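Local coordinates for protein ethylbenzene dehydrogenase alpha-subunit (Aromatoleum aromaticum, PDB 2IVF) that forms the molybdenum-bearing subunit of a three-chain oxidoreductase, binding molybdenum, two pterin guanine dinucleotide cofactors and an iron-sulfur cluster, at residues A[281-286]-A[296-301]; A[253-258]-A[441-446]; A[878-883]-A[912-917]. All coordinates share one frame; numbering follows the deposited sequence.

Contact 1: residues A[281-286]-A[296-301]; sequences IAPDFN and VPVRVG. With MGD (2-amino-5,6-dimercapto-7-methyl-3,7,8a,9-tetrahydro-8-oxa-1,3,9,10-tetraaza-anthracen-4-one guanosine dinucleotide), chain M.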
loop_
_atom_site.group_PDB
_atom_site.type_symbol
_atom_site.label_atom_id
_atom_site.label_comp_id
_atom_site.label_asym_id
_atom_site.label_seq_id
_atom_site.Cartn_x
_atom_site.Cartn_y
_atom_site.Cartn_z
ATOM N N ILE A 281 14.228 -12.650 -5.741
ATOM C CA ILE A 281 15.418 -12.770 -4.908
ATOM C C ILE A 281 15.144 -11.901 -3.678
ATOM O O ILE A 281 15.067 -10.663 -3.763
ATOM C CB ILE A 281 16.701 -12.297 -5.617
ATOM C CG1 ILE A 281 16.873 -12.990 -6.951
ATOM C CG2 ILE A 281 17.918 -12.540 -4.693
ATOM C CD1 ILE A 281 18.049 -12.449 -7.769
ATOM N N ALA A 282 14.944 -12.565 -2.539
ATOM C CA ALA A 282 14.583 -11.906 -1.303
ATOM C C ALA A 282 15.017 -12.821 -0.164
ATOM O O ALA A 282 14.906 -14.055 -0.279
ATOM C CB ALA A 282 13.066 -11.652 -1.219
ATOM N N PRO A 283 15.385 -12.237 0.958
ATOM C CA PRO A 283 15.716 -13.092 2.094
ATOM C C PRO A 283 14.485 -13.817 2.608
ATOM O O PRO A 283 14.564 -15.018 2.889
ATOM C CB PRO A 283 16.316 -12.137 3.120
ATOM C CG PRO A 283 16.109 -10.804 2.608
ATOM C CD PRO A 283 15.608 -10.819 1.218
ATOM N N ASP A 284 13.367 -13.112 2.659
ATOM C CA ASP A 284 12.081 -13.671 3.039
ATOM C C ASP A 284 11.322 -14.098 1.802
ATOM O O ASP A 284 11.514 -13.569 0.699
ATOM C CB ASP A 284 11.251 -12.692 3.869
ATOM C CG ASP A 284 11.084 -11.311 3.201
ATOM O OD1 ASP A 284 12.099 -10.698 2.874
ATOM O OD2 ASP A 284 9.946 -10.848 3.074
ATOM N N PHE A 285 10.447 -15.064 1.978
ATOM C CA PHE A 285 9.497 -15.434 0.911
ATOM C C PHE A 285 8.492 -14.307 0.886
ATOM O O PHE A 285 7.453 -14.395 1.506
ATOM C CB PHE A 285 8.839 -16.775 1.264
ATOM C CG PHE A 285 8.003 -17.390 0.170
ATOM C CD1 PHE A 285 8.571 -17.765 -1.044
ATOM C CD2 PHE A 285 6.670 -17.654 0.386
ATOM C CE1 PHE A 285 7.795 -18.374 -2.030
ATOM C CE2 PHE A 285 5.903 -18.277 -0.599
ATOM C CZ PHE A 285 6.464 -18.639 -1.781
ATOM N N ASN A 286 8.819 -13.230 0.160
ATOM C CA ASN A 286 8.190 -11.932 0.368
ATOM C C ASN A 286 6.818 -11.811 -0.326
ATOM O O ASN A 286 6.364 -12.761 -0.990
ATOM C CB ASN A 286 9.219 -10.810 0.033
ATOM C CG ASN A 286 9.202 -10.364 -1.417
ATOM O OD1 ASN A 286 8.521 -10.937 -2.253
ATOM N ND2 ASN A 286 10.004 -9.326 -1.728
ATOM N N VAL A 296 14.577 -17.105 -4.532
ATOM C CA VAL A 296 15.991 -17.257 -4.266
ATOM C C VAL A 296 16.219 -16.654 -2.874
ATOM O O VAL A 296 16.176 -15.440 -2.718
ATOM C CB VAL A 296 16.840 -16.564 -5.364
ATOM C CG1 VAL A 296 18.332 -16.551 -4.981
ATOM C CG2 VAL A 296 16.602 -17.197 -6.792
ATOM N N PRO A 297 16.400 -17.519 -1.842
ATOM C CA PRO A 297 16.355 -17.099 -0.458
ATOM C C PRO A 297 17.701 -16.620 0.028
ATOM O O PRO A 297 18.345 -17.196 0.928
ATOM C CB PRO A 297 15.881 -18.355 0.262
ATOM C CG PRO A 297 16.451 -19.450 -0.525
ATOM C CD PRO A 297 16.540 -18.988 -1.956
ATOM N N VAL A 298 18.146 -15.543 -0.557
ATOM C CA VAL A 298 19.470 -14.998 -0.111
ATOM C C VAL A 298 19.530 -14.640 1.354
ATOM O O VAL A 298 18.579 -14.110 1.911
ATOM C CB VAL A 298 19.872 -13.774 -0.949
ATOM C CG1 VAL A 298 20.208 -14.233 -2.417
ATOM C CG2 VAL A 298 18.797 -12.666 -0.893
ATOM N N ARG A 299 20.671 -14.898 1.993
ATOM C CA ARG A 299 20.929 -14.284 3.277
ATOM C C ARG A 299 20.900 -12.761 3.079
ATOM O O ARG A 299 21.399 -12.275 2.072
ATOM C CB ARG A 299 22.274 -14.712 3.826
ATOM C CG ARG A 299 22.284 -16.145 4.271
ATOM C CD ARG A 299 23.647 -16.562 4.855
ATOM N NE ARG A 299 23.687 -18.014 4.743
ATOM C CZ ARG A 299 24.776 -18.764 4.632
ATOM N NH1 ARG A 299 25.992 -18.210 4.703
ATOM N NH2 ARG A 299 24.632 -20.093 4.483
ATOM N N VAL A 300 20.330 -12.031 4.037
ATOM C CA VAL A 300 20.270 -10.559 3.948
ATOM C C VAL A 300 21.653 -10.046 3.571
ATOM O O VAL A 300 22.601 -10.397 4.212
ATOM C CB VAL A 300 19.842 -9.926 5.267
ATOM C CG1 VAL A 300 19.872 -8.438 5.135
ATOM C CG2 VAL A 300 18.439 -10.451 5.684
ATOM N N GLY A 301 21.746 -9.248 2.498
ATOM C CA GLY A 301 22.979 -8.619 2.089
ATOM C C GLY A 301 23.981 -9.449 1.305
ATOM O O GLY A 301 25.059 -8.958 0.987
HETATM P PB MGD M . 11.461 -2.095 -0.870
HETATM O O1B MGD M . 10.050 -1.891 -0.442
HETATM O O2B MGD M . 12.492 -1.568 0.061
HETATM O O3B MGD M . 11.831 -1.550 -2.302
HETATM O O3A MGD M . 9.903 -0.127 -3.167
HETATM P PA MGD M . 10.917 -1.273 -3.617
HETATM O O1A MGD M . 10.080 -2.415 -3.998
HETATM O O2A MGD M . 11.856 -0.753 -4.594
HETATM O "O5'" MGD M . 11.743 -3.665 -1.077
HETATM C "C5'" MGD M . 11.421 -4.579 -0.018
HETATM C "C4'" MGD M . 12.053 -5.941 -0.294
HETATM O "O4'" MGD M . 13.466 -5.852 -0.183
HETATM C "C3'" MGD M . 11.649 -6.759 0.911
HETATM O "O3'" MGD M . 10.449 -7.441 0.566
HETATM C "C2'" MGD M . 12.836 -7.715 1.084
HETATM O "O2'" MGD M . 12.418 -9.065 0.804
HETATM C "C1'" MGD M . 13.859 -7.213 0.052
HETATM N N9 MGD M . 15.212 -7.241 0.657
HETATM C C8 MGD M . 15.629 -6.670 1.798
HETATM N N7 MGD M . 16.937 -6.882 1.983
HETATM C C5 MGD M . 17.355 -7.599 0.909
HETATM C C6 MGD M . 18.553 -8.163 0.491
HETATM O O6 MGD M . 19.617 -8.119 1.121
HETATM N N1 MGD M . 18.554 -8.843 -0.731
HETATM C C2 MGD M . 17.429 -9.020 -1.549
HETATM N N2 MGD M . 17.530 -9.723 -2.729
HETATM N N3 MGD M . 16.289 -8.447 -1.138
HETATM C C4 MGD M . 16.243 -7.784 0.058
HETATM C C10 MGD M . 10.354 1.098 -2.718
HETATM C C11 MGD M . 9.578 2.181 -3.426
HETATM O O11 MGD M . 8.250 1.980 -3.169
HETATM C C12 MGD M . 10.018 3.613 -3.089
HETATM S S12 MGD M . 11.697 4.015 -2.753
HETATM C C13 MGD M . 9.081 4.615 -3.052
HETATM S S13 MGD M . 9.584 6.232 -2.699
HETATM C C14 MGD M . 7.641 4.319 -3.290
HETATM N N15 MGD M . 6.997 4.241 -1.947
HETATM C C16 MGD M . 5.864 3.436 -1.723
HETATM C C17 MGD M . 5.158 3.448 -0.547
HETATM O O17 MGD M . 5.505 4.172 0.416
HETATM N N18 MGD M . 4.042 2.593 -0.438
HETATM C C19 MGD M . 3.629 1.783 -1.450
HETATM N N19 MGD M . 2.551 1.002 -1.236
HETATM N N20 MGD M . 4.366 1.773 -2.570
HETATM C C21 MGD M . 5.424 2.584 -2.731
HETATM N N22 MGD M . 6.160 2.559 -3.911
HETATM C C23 MGD M . 7.544 2.926 -3.974
#
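Ile281 and Val296 form a parallel bridge, their CA atoms 4.6 Å apart, and the N-H of Ala282 bonds to Val296 O at 3.1 Å (155° at the hydrogen) before the two backbones, running 45° apart, pass into loops. The ladder stops there: the inverse gamma turn centred on Pro297 turns Val298 N back to Val296 O in a weak bond, and CA-H...O contacts follow, Pro297 CA meeting Ala282 O and Pro283 CA meeting Val298 O. The Ala282 carbonyl also accepts a bond from His295. On the side-chain level Ile281 and Val296 lie side by side and point the same way, while the CG2 branch of Ile281 crosses to Val298 CG1 at 3.6 Å. One step on, Pro283 CB packs on Val300 CG2 at 3.7 Å.

The same two segments hold the bound MGD. The Pro283 ring lies over one face of the guanine, with CD 3.3 Å from C4 and CG above the neighbouring C5. At the rim of the base, the amino group N2 donates to Ile281 O (2.8 Å), and O6 receives the N-H of Gly301 (2.8 Å). The end of strand 277-281 thus meets the amino group, and the loop after strand 294-296 meets the carbonyl oxygen. Asp284 has CG placed between its backbone N and carbonyl carbon (chi1 53°), which turns OD1 to the ribose, where it accepts from O2' at 2.7 Å. Gln915 NE2 donates to the same OD1, fixing the carboxylate from a second direction, and Asn286 ND2 reaches the adjacent ribose O3'. Together these loops at the C-terminal ends of strands 277-281 and 294-296 make the guanosine end of the MGD pocket, the place where open, parallel alpha/beta sheets commonly receive a nucleotide.

Contact 2: residues A[253-258]-A[441-446]; sequences TCSNWS and CSYIGF. With MGD (2-amino-5,6-dimercapto-7-methyl-3,7,8a,9-tetrahydro-8-oxa-1,3,9,10-tetraaza-anthracen-4-one guanosine dinucleotide), chain M.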
loop_
_atom_site.group_PDB
_atom_site.type_symbol
_atom_site.label_atom_id
_atom_site.label_comp_id
_atom_site.label_asym_id
_atom_site.label_seq_id
_atom_site.Cartn_x
_atom_site.Cartn_y
_atom_site.Cartn_z
ATOM N N THR A 253 14.239 -8.206 -7.318
ATOM C CA THR A 253 15.256 -8.334 -6.285
ATOM C C THR A 253 15.307 -7.048 -5.484
ATOM O O THR A 253 15.041 -5.977 -6.026
ATOM C CB THR A 253 16.626 -8.645 -6.889
ATOM O OG1 THR A 253 17.541 -8.801 -5.814
ATOM C CG2 THR A 253 17.121 -7.577 -7.878
ATOM N N CYS A 254 15.592 -7.152 -4.193
ATOM C CA CYS A 254 15.615 -5.971 -3.338
ATOM C C CYS A 254 14.368 -5.136 -3.564
ATOM O O CYS A 254 14.441 -3.942 -3.515
ATOM C CB CYS A 254 16.871 -5.143 -3.592
ATOM S SG CYS A 254 18.270 -5.961 -2.891
ATOM N N SER A 255 13.221 -5.779 -3.795
ATOM C CA SER A 255 12.025 -5.057 -4.196
ATOM C C SER A 255 10.801 -5.901 -3.789
ATOM O O SER A 255 10.953 -7.070 -3.430
ATOM C CB SER A 255 12.074 -4.779 -5.702
ATOM O OG SER A 255 11.870 -5.973 -6.447
ATOM N N ASN A 256 9.617 -5.299 -3.808
ATOM C CA ASN A 256 8.414 -5.951 -3.302
ATOM C C ASN A 256 7.190 -5.337 -3.983
ATOM O O ASN A 256 6.374 -4.658 -3.352
ATOM C CB ASN A 256 8.342 -5.793 -1.796
ATOM C CG ASN A 256 7.172 -6.505 -1.196
ATOM O OD1 ASN A 256 6.640 -7.441 -1.764
ATOM N ND2 ASN A 256 6.744 -6.029 -0.055
ATOM N N TRP A 257 7.134 -5.529 -5.291
ATOM C CA TRP A 257 6.050 -4.973 -6.103
ATOM C C TRP A 257 4.626 -5.197 -5.584
ATOM O O TRP A 257 3.741 -4.378 -5.875
ATOM C CB TRP A 257 6.137 -5.495 -7.507
ATOM C CG TRP A 257 7.070 -4.756 -8.423
ATOM C CD1 TRP A 257 8.132 -3.956 -8.075
ATOM C CD2 TRP A 257 7.066 -4.818 -9.829
ATOM N NE1 TRP A 257 8.750 -3.475 -9.200
ATOM C CE2 TRP A 257 8.117 -3.998 -10.299
ATOM C CE3 TRP A 257 6.238 -5.427 -10.745
ATOM C CZ2 TRP A 257 8.361 -3.808 -11.670
ATOM C CZ3 TRP A 257 6.481 -5.247 -12.071
ATOM C CH2 TRP A 257 7.508 -4.439 -12.526
ATOM N N SER A 258 4.363 -6.337 -4.922
ATOM C CA SER A 258 3.043 -6.546 -4.321
ATOM C C SER A 258 2.681 -5.335 -3.476
ATOM O O SER A 258 1.599 -4.814 -3.558
ATOM C CB SER A 258 3.034 -7.759 -3.434
ATOM O OG SER A 258 1.792 -7.882 -2.761
ATOM N N CYS A 441 15.187 -9.449 -17.674
ATOM C CA CYS A 441 14.862 -8.127 -17.181
ATOM C C CYS A 441 14.831 -8.324 -15.661
ATOM O O CYS A 441 14.348 -9.366 -15.135
ATOM C CB CYS A 441 13.494 -7.674 -17.685
ATOM S SG CYS A 441 13.180 -5.910 -17.363
ATOM N N SER A 442 15.342 -7.327 -14.959
ATOM C CA SER A 442 15.292 -7.281 -13.533
ATOM C C SER A 442 14.540 -6.043 -13.056
ATOM O O SER A 442 14.426 -5.008 -13.758
ATOM C CB SER A 442 16.737 -7.260 -12.961
ATOM O OG SER A 442 17.495 -8.349 -13.428
ATOM N N TYR A 443 14.025 -6.139 -11.849
ATOM C CA TYR A 443 13.719 -4.918 -11.093
ATOM C C TYR A 443 14.451 -4.998 -9.791
ATOM O O TYR A 443 14.081 -5.758 -8.907
ATOM C CB TYR A 443 12.223 -4.730 -10.831
ATOM C CG TYR A 443 11.906 -3.319 -10.342
ATOM C CD1 TYR A 443 11.933 -2.998 -8.966
ATOM C CD2 TYR A 443 11.670 -2.307 -11.244
ATOM C CE1 TYR A 443 11.676 -1.708 -8.550
ATOM C CE2 TYR A 443 11.378 -1.033 -10.825
ATOM C CZ TYR A 443 11.388 -0.741 -9.482
ATOM O OH TYR A 443 11.190 0.570 -9.056
ATOM N N ILE A 444 15.503 -4.197 -9.712
ATOM C CA ILE A 444 16.202 -3.930 -8.500
ATOM C C ILE A 444 15.510 -2.780 -7.798
ATOM O O ILE A 444 15.481 -1.655 -8.304
ATOM C CB ILE A 444 17.649 -3.450 -8.776
ATOM C CG1 ILE A 444 18.369 -4.416 -9.721
ATOM C CG2 ILE A 444 18.414 -3.357 -7.443
ATOM C CD1 ILE A 444 19.761 -3.949 -10.112
ATOM N N GLY A 445 14.990 -3.062 -6.613
ATOM C CA GLY A 445 14.322 -2.075 -5.820
ATOM C C GLY A 445 15.276 -1.330 -4.941
ATOM O O GLY A 445 16.485 -1.550 -4.928
ATOM N N PHE A 446 14.702 -0.483 -4.139
ATOM C CA PHE A 446 15.513 0.475 -3.412
ATOM C C PHE A 446 15.968 -0.025 -2.060
ATOM O O PHE A 446 16.688 0.692 -1.337
ATOM C CB PHE A 446 14.810 1.825 -3.370
ATOM C CG PHE A 446 14.779 2.533 -4.698
ATOM C CD1 PHE A 446 15.952 3.020 -5.280
ATOM C CD2 PHE A 446 13.586 2.714 -5.371
ATOM C CE1 PHE A 446 15.930 3.687 -6.524
ATOM C CE2 PHE A 446 13.563 3.393 -6.619
ATOM C CZ PHE A 446 14.742 3.867 -7.179
HETATM P PB MGD M . 11.461 -2.095 -0.870
HETATM O O1B MGD M . 10.050 -1.891 -0.442
HETATM O O2B MGD M . 12.492 -1.568 0.061
HETATM O O3B MGD M . 11.831 -1.550 -2.302
HETATM O O3A MGD M . 9.903 -0.127 -3.167
HETATM P PA MGD M . 10.917 -1.273 -3.617
HETATM O O1A MGD M . 10.080 -2.415 -3.998
HETATM O O2A MGD M . 11.856 -0.753 -4.594
HETATM O "O5'" MGD M . 11.743 -3.665 -1.077
HETATM C "C5'" MGD M . 11.421 -4.579 -0.018
HETATM C "C4'" MGD M . 12.053 -5.941 -0.294
HETATM O "O4'" MGD M . 13.466 -5.852 -0.183
HETATM C "C3'" MGD M . 11.649 -6.759 0.911
HETATM O "O3'" MGD M . 10.449 -7.441 0.566
HETATM C "C2'" MGD M . 12.836 -7.715 1.084
HETATM O "O2'" MGD M . 12.418 -9.065 0.804
HETATM C "C1'" MGD M . 13.859 -7.213 0.052
HETATM N N9 MGD M . 15.212 -7.241 0.657
HETATM C C8 MGD M . 15.629 -6.670 1.798
HETATM N N7 MGD M . 16.937 -6.882 1.983
HETATM C C5 MGD M . 17.355 -7.599 0.909
HETATM C C6 MGD M . 18.553 -8.163 0.491
HETATM O O6 MGD M . 19.617 -8.119 1.121
HETATM N N1 MGD M . 18.554 -8.843 -0.731
HETATM C C2 MGD M . 17.429 -9.020 -1.549
HETATM N N2 MGD M . 17.530 -9.723 -2.729
HETATM N N3 MGD M . 16.289 -8.447 -1.138
HETATM C C4 MGD M . 16.243 -7.784 0.058
HETATM C C10 MGD M . 10.354 1.098 -2.718
HETATM C C11 MGD M . 9.578 2.181 -3.426
HETATM O O11 MGD M . 8.250 1.980 -3.169
HETATM C C12 MGD M . 10.018 3.613 -3.089
HETATM S S12 MGD M . 11.697 4.015 -2.753
HETATM C C13 MGD M . 9.081 4.615 -3.052
HETATM S S13 MGD M . 9.584 6.232 -2.699
HETATM C C14 MGD M . 7.641 4.319 -3.290
HETATM N N15 MGD M . 6.997 4.241 -1.947
HETATM C C16 MGD M . 5.864 3.436 -1.723
HETATM C C17 MGD M . 5.158 3.448 -0.547
HETATM O O17 MGD M . 5.505 4.172 0.416
HETATM N N18 MGD M . 4.042 2.593 -0.438
HETATM C C19 MGD M . 3.629 1.783 -1.450
HETATM N N19 MGD M . 2.551 1.002 -1.236
HETATM N N20 MGD M . 4.366 1.773 -2.570
HETATM C C21 MGD M . 5.424 2.584 -2.731
HETATM N N22 MGD M . 6.160 2.559 -3.911
HETATM C C23 MGD M . 7.544 2.926 -3.974
#
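The Tyr443 ring takes the indole of Trp257 on one face and Ser255 CB at its edge, with the phosphate oxygen O2A of MGD also near the ring plane. The aromatic pair is T-shaped: the edge of Trp257 points to the phenol face, the five-membered ring centroid lies 4.5 Å from that of Tyr443, and the planes stand at 65°. Trp257 NE1 makes the nearest approach, 3.2 Å from Tyr443 CD1, offset toward the rim. This pair flanks the join between strands 249-253 and 440-444 in a four-stranded parallel sheet.

The join itself is a backbone ladder: Thr253 N donates to Tyr443 O at 2.9 Å, nearly straight at 173°, and Gly445 N donates to Thr253 O at 3.0 Å. With no side chain on Gly445, Ser255 CB can settle 3.5 Å from Gly445 CA.

Past the strand ends both chains turn to the diphosphate. Asn256 N, right before helix 257-260, gives its hydrogen to O1A of MGD at 2.9 Å, and Phe446 N gives its own to O2A, also at 2.9 Å. The two backbones thus hold one phosphate between them, and the helix start would probably favour its negative charge. Cys254 covers the guanine on the face opposite Pro283: with SG anti to the carbonyl carbon (chi1 -74°), the sulfur sits 3.4 Å from MGD C2.

Contact 3: residues A[878-883]-A[912-917]; sequences SKDAAE and QPKQCI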
loop_
_atom_site.group_PDB
_atom_site.type_symbol
_atom_site.label_atom_id
_atom_site.label_comp_id
_atom_site.label_asym_id
_atom_site.label_seq_id
_atom_site.Cartn_x
_atom_site.Cartn_y
_atom_site.Cartn_z
ATOM N N SER A 878 8.447 -17.705 12.713
ATOM C CA SER A 878 7.675 -18.310 13.802
ATOM C C SER A 878 8.537 -19.027 14.825
ATOM O O SER A 878 8.291 -18.930 16.016
ATOM C CB SER A 878 6.673 -19.349 13.234
ATOM O OG SER A 878 5.908 -18.777 12.214
ATOM N N LYS A 879 9.518 -19.786 14.361
ATOM C CA LYS A 879 10.359 -20.516 15.273
ATOM C C LYS A 879 11.256 -19.588 16.053
ATOM O O LYS A 879 11.440 -19.794 17.235
ATOM C CB LYS A 879 11.194 -21.570 14.566
ATOM C CG LYS A 879 11.934 -22.477 15.531
ATOM C CD LYS A 879 12.710 -23.536 14.754
ATOM C CE LYS A 879 13.142 -24.685 15.628
ATOM N NZ LYS A 879 14.414 -24.355 16.311
ATOM N N ASP A 880 11.828 -18.583 15.397
ATOM C CA ASP A 880 12.575 -17.557 16.119
ATOM C C ASP A 880 11.760 -16.966 17.238
ATOM O O ASP A 880 12.264 -16.777 18.340
ATOM C CB ASP A 880 12.967 -16.417 15.199
ATOM C CG ASP A 880 14.066 -16.790 14.233
ATOM O OD1 ASP A 880 14.756 -17.803 14.438
ATOM O OD2 ASP A 880 14.273 -16.017 13.295
ATOM N N ALA A 881 10.502 -16.676 16.977
ATOM C CA ALA A 881 9.649 -16.035 18.007
ATOM C C ALA A 881 9.418 -17.018 19.115
ATOM O O ALA A 881 9.546 -16.674 20.303
ATOM C CB ALA A 881 8.336 -15.572 17.412
ATOM N N ALA A 882 9.072 -18.249 18.735
ATOM C CA ALA A 882 8.820 -19.304 19.704
ATOM C C ALA A 882 10.026 -19.494 20.614
ATOM O O ALA A 882 9.866 -19.671 21.795
ATOM C CB ALA A 882 8.455 -20.635 18.988
ATOM N N GLU A 883 11.240 -19.469 20.057
ATOM C CA GLU A 883 12.435 -19.651 20.863
ATOM C C GLU A 883 12.678 -18.524 21.860
ATOM O O GLU A 883 13.317 -18.748 22.866
ATOM C CB GLU A 883 13.654 -19.836 19.991
ATOM C CG GLU A 883 13.564 -21.154 19.203
ATOM C CD GLU A 883 14.750 -21.371 18.272
ATOM O OE1 GLU A 883 15.278 -20.369 17.737
ATOM O OE2 GLU A 883 15.133 -22.555 18.091
ATOM N N GLN A 912 12.790 -15.241 6.886
ATOM C CA GLN A 912 13.977 -16.072 7.010
ATOM C C GLN A 912 14.402 -16.143 8.462
ATOM O O GLN A 912 14.371 -15.112 9.184
ATOM C CB GLN A 912 15.099 -15.513 6.141
ATOM C CG GLN A 912 16.314 -16.382 6.154
ATOM C CD GLN A 912 17.380 -15.935 5.163
ATOM O OE1 GLN A 912 18.544 -15.948 5.488
ATOM N NE2 GLN A 912 16.980 -15.554 3.953
ATOM N N PRO A 913 14.823 -17.328 8.939
ATOM C CA PRO A 913 15.406 -17.339 10.282
ATOM C C PRO A 913 16.496 -16.284 10.498
ATOM O O PRO A 913 17.420 -16.168 9.673
ATOM C CB PRO A 913 16.046 -18.733 10.377
ATOM C CG PRO A 913 15.087 -19.597 9.562
ATOM C CD PRO A 913 14.783 -18.687 8.363
ATOM N N LYS A 914 16.374 -15.559 11.604
ATOM C CA LYS A 914 17.320 -14.497 12.023
ATOM C C LYS A 914 17.246 -13.271 11.133
ATOM O O LYS A 914 18.057 -12.385 11.231
ATOM C CB LYS A 914 18.750 -15.010 12.152
ATOM C CG LYS A 914 18.913 -16.243 13.084
ATOM C CD LYS A 914 18.143 -16.150 14.401
ATOM C CE LYS A 914 18.200 -17.508 15.203
ATOM N NZ LYS A 914 17.397 -18.588 14.480
ATOM N N GLN A 915 16.233 -13.218 10.306
ATOM C CA GLN A 915 15.813 -11.968 9.677
ATOM C C GLN A 915 14.635 -11.472 10.526
ATOM O O GLN A 915 13.875 -12.287 11.037
ATOM C CB GLN A 915 15.350 -12.225 8.241
ATOM C CG GLN A 915 14.770 -10.996 7.491
ATOM C CD GLN A 915 14.008 -11.352 6.236
ATOM O OE1 GLN A 915 13.600 -12.477 6.070
ATOM N NE2 GLN A 915 13.797 -10.369 5.363
ATOM N N CYS A 916 14.442 -10.163 10.651
ATOM C CA CYS A 916 13.120 -9.658 11.049
ATOM C C CYS A 916 12.867 -8.441 10.180
ATOM O O CYS A 916 13.802 -7.832 9.636
ATOM C CB CYS A 916 13.046 -9.291 12.526
ATOM S SG CYS A 916 14.270 -8.023 13.038
ATOM N N ILE A 917 11.596 -8.112 10.036
ATOM C CA ILE A 917 11.167 -7.130 9.071
ATOM C C ILE A 917 10.238 -6.117 9.698
ATOM O O ILE A 917 9.256 -6.497 10.357
ATOM C CB ILE A 917 10.349 -7.811 7.970
ATOM C CG1 ILE A 917 11.136 -8.989 7.360
ATOM C CG2 ILE A 917 9.922 -6.791 6.887
ATOM C CD1 ILE A 917 10.289 -9.827 6.371
HETATM O O HOH W 1 12.708 -13.885 12.805
#
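Asp880 OD2 is gripped twice: the backbone N of Lys914 bonds to it at 2.7 Å, practically straight at 177° and on its syn lone pair, and a water donates to it, also at 2.7 Å. The water gives its second hydrogen to Gln915 O (2.7 Å), bridging carboxylate and strand. The other oxygen, OD1, forms a salt bridge with Lys914 NZ at 2.8 Å, met on the syn side but 26° out of the carboxylate plane. One lysine therefore holds both oxygens, the backbone taking one and the side chain curling back, bent at chi2 and chi4, to take the other. The buried carboxylate probably has its charge largely balanced by this ammonium.

Lys914 is the third residue of a type II beta turn, Gln912 to Gln915, and its positive phi (70°) is the value this position calls for. The turn leads into strand 915-917 of the dinucleotide-binding domain, whose family belongs to the double-psi beta-barrel clan; Asp880 reaches the turn from helix 878-883. Inside the turn, Gln915 OE1 accepts the N-H of Gln912 at 3.0 Å, in the carbonyl plane, while the side-chain NE2 of Gln912 donates to the carbonyls of Pro283 and Val298. On the helix, Lys879 NZ pairs with Glu883 OE2 at 2.6 Å. Glu883 OE1 stays 4.3 Å from Lys914 NZ, beyond salt-bridge range, though of opposite charge.

From the N terminus, contact 2 opens first, at the end of strand 249-253, and closes when strand 440-444 arrives beside it, with 182 residues between the segments. Contact 1 is nested within that loop, closing a short one between strands 277-281 and 294-296. Each ties an outermost strand to its inner neighbour, together involving all four strands of one parallel sheet. Both touch MGD; Asn286 of contact 1 lies against Ser255 of contact 2. Contact 3 follows in series, closing a loop with 28 residues between its segments in the dinucleotide-binding domain. It meets contact 1 through Gln912 and Gln915, joining the two family regions, but does not touch contact 2, whose nearest atoms are about 8 Å away.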